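PDB 6Z0W: flagellar biosynthetic protein FlhB from Shewanella putrefaciens CN-32, which is here the cytoplasmic domain of a protein probably required to build the rod of the flagellar basal body and possibly part of the flagellin export apparatus. Local coordinates for residues Pro68-Ala73 and Phe89-Gln94. Numbering follows the deposited sequence.
Sequences PPLARA and FTAVAQ
L70 reaches from helix 68-77 to A91 and V92 of helix 89-100. The two helices belong to the cytoplasmic domain of FlhB, where helices pack around a mixed beta sheet. The contact is small and purely apolar. It buries 107 Å² in all, and L70 supplies about half of this. At L70 and A91 the backbones come closest, with CA atoms 7.8 Å apart, so a single leucine spans the gap.

L70 CB is directed toward helix 89-100, yet it still lies 5.6 Å from A91 CB. CG stands anti to the backbone N and beside the carbonyl carbon (chi1 -173°), and from there both methyls reach the other helix. L70 CG is 4.6 Å from V92 CG2. Real contact begins at the branched tip. L70 CD1 meets A91 CB at 4.1 Å and V92 CG2 at 4.3 Å. L70 CD2 is the second prong, also 4.3 Å from A91 CB. The forked end thus faces two neighbouring side chains on one turn of helix 89-100.

V92 is shared with other parts of the fold. Its contact with V29 of strand 25-30 ties helix 89-100 to the sheet, and it also touches the loop residues P39 and I84. Toward L70 it offers one methyl, V92 CG2, and L70 CD2 lies 4.3 Å from that same carbon.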
loop_
_atom_site.group_PDB
_atom_site.type_symbol
_atom_site.label_atom_id
_atom_site.label_comp_id
_atom_site.label_asym_id
_atom_site.label_seq_id
_atom_site.Cartn_x
_atom_site.Cartn_y
_atom_site.Cartn_z
ATOM N N PRO A 68 6.373 -4.015 -6.064
ATOM C CA PRO A 68 5.513 -5.242 -6.051
ATOM C C PRO A 68 5.623 -6.061 -4.769
ATOM O O PRO A 68 4.590 -6.491 -4.235
ATOM C CB PRO A 68 6.017 -6.045 -7.275
ATOM C CG PRO A 68 6.548 -4.983 -8.212
ATOM C CD PRO A 68 7.094 -3.855 -7.347
ATOM N N PRO A 69 6.834 -6.337 -4.258
ATOM C CA PRO A 69 6.916 -7.149 -3.035
ATOM C C PRO A 69 6.345 -6.459 -1.818
ATOM O O PRO A 69 5.891 -7.145 -0.892
ATOM C CB PRO A 69 8.426 -7.394 -2.872
ATOM C CG PRO A 69 9.003 -7.175 -4.227
ATOM C CD PRO A 69 8.186 -6.042 -4.777
ATOM N N LEU A 70 6.407 -5.124 -1.770
ATOM C CA LEU A 70 5.839 -4.382 -0.642
ATOM C C LEU A 70 4.319 -4.368 -0.715
ATOM O O LEU A 70 3.636 -4.616 0.292
ATOM C CB LEU A 70 6.391 -2.948 -0.625
ATOM C CG LEU A 70 6.002 -2.120 0.591
ATOM C CD1 LEU A 70 6.501 -2.849 1.860
ATOM C CD2 LEU A 70 6.626 -0.704 0.514
ATOM N N ALA A 71 3.782 -4.048 -1.900
ATOM C CA ALA A 71 2.336 -4.125 -2.124
ATOM C C ALA A 71 1.784 -5.477 -1.692
ATOM O O ALA A 71 0.786 -5.540 -0.965
ATOM C CB ALA A 71 2.006 -3.865 -3.602
ATOM N N ARG A 72 2.426 -6.571 -2.127
ATOM C CA ARG A 72 1.936 -7.916 -1.793
ATOM C C ARG A 72 2.093 -8.217 -0.299
ATOM O O ARG A 72 1.175 -8.762 0.339
ATOM C CB ARG A 72 2.672 -8.983 -2.621
ATOM C CG ARG A 72 2.366 -8.960 -4.111
ATOM C CD ARG A 72 2.770 -10.266 -4.821
ATOM N NE ARG A 72 4.128 -10.683 -4.472
ATOM C CZ ARG A 72 5.220 -10.311 -5.134
ATOM N NH1 ARG A 72 5.106 -9.536 -6.205
ATOM N NH2 ARG A 72 6.420 -10.738 -4.742
ATOM N N ALA A 73 3.250 -7.876 0.271
ATOM C CA ALA A 73 3.468 -8.132 1.692
ATOM C C ALA A 73 2.476 -7.357 2.561
ATOM O O ALA A 73 1.945 -7.895 3.541
ATOM C CB ALA A 73 4.898 -7.785 2.065
ATOM N N PHE A 89 7.616 -1.347 8.551
ATOM C CA PHE A 89 7.506 0.076 8.864
ATOM C C PHE A 89 8.508 0.901 8.064
ATOM O O PHE A 89 8.140 1.872 7.398
ATOM C CB PHE A 89 7.707 0.333 10.359
ATOM C CG PHE A 89 7.651 1.795 10.695
ATOM C CD1 PHE A 89 6.429 2.409 10.969
ATOM C CD2 PHE A 89 8.800 2.579 10.680
ATOM C CE1 PHE A 89 6.366 3.780 11.263
ATOM C CE2 PHE A 89 8.732 3.963 10.954
ATOM C CZ PHE A 89 7.519 4.556 11.242
ATOM N N THR A 90 9.798 0.562 8.170
ATOM C CA THR A 90 10.817 1.381 7.523
ATOM C C THR A 90 10.582 1.470 6.022
ATOM O O THR A 90 10.745 2.543 5.430
ATOM C CB THR A 90 12.216 0.830 7.809
ATOM O OG1 THR A 90 12.213 -0.573 7.554
ATOM C CG2 THR A 90 12.573 1.037 9.253
ATOM N N ALA A 91 10.188 0.355 5.380
ATOM C CA ALA A 91 9.979 0.410 3.941
ATOM C C ALA A 91 8.805 1.320 3.591
ATOM O O ALA A 91 8.897 2.124 2.656
ATOM C CB ALA A 91 9.787 -1.003 3.369
ATOM N N VAL A 92 7.705 1.238 4.350
ATOM C CA VAL A 92 6.566 2.122 4.093
ATOM C C VAL A 92 6.905 3.566 4.481
ATOM O O VAL A 92 6.494 4.521 3.807
ATOM C CB VAL A 92 5.310 1.612 4.841
ATOM C CG1 VAL A 92 4.098 2.574 4.646
ATOM C CG2 VAL A 92 4.958 0.210 4.390
ATOM N N ALA A 93 7.653 3.755 5.570
ATOM C CA ALA A 93 8.039 5.112 5.942
ATOM C C ALA A 93 8.915 5.755 4.873
ATOM O O ALA A 93 8.846 6.966 4.655
ATOM C CB ALA A 93 8.769 5.126 7.288
ATOM N N GLN A 94 9.720 4.970 4.177
ATOM C CA GLN A 94 10.546 5.571 3.132
ATOM C C GLN A 94 9.723 5.854 1.880
ATOM O O GLN A 94 9.962 6.855 1.205
ATOM C CB GLN A 94 11.747 4.662 2.837
ATOM C CG GLN A 94 12.733 4.641 4.003
ATOM C CD GLN A 94 13.819 3.581 3.878
ATOM O OE1 GLN A 94 13.715 2.650 3.082
ATOM N NE2 GLN A 94 14.880 3.737 4.664
#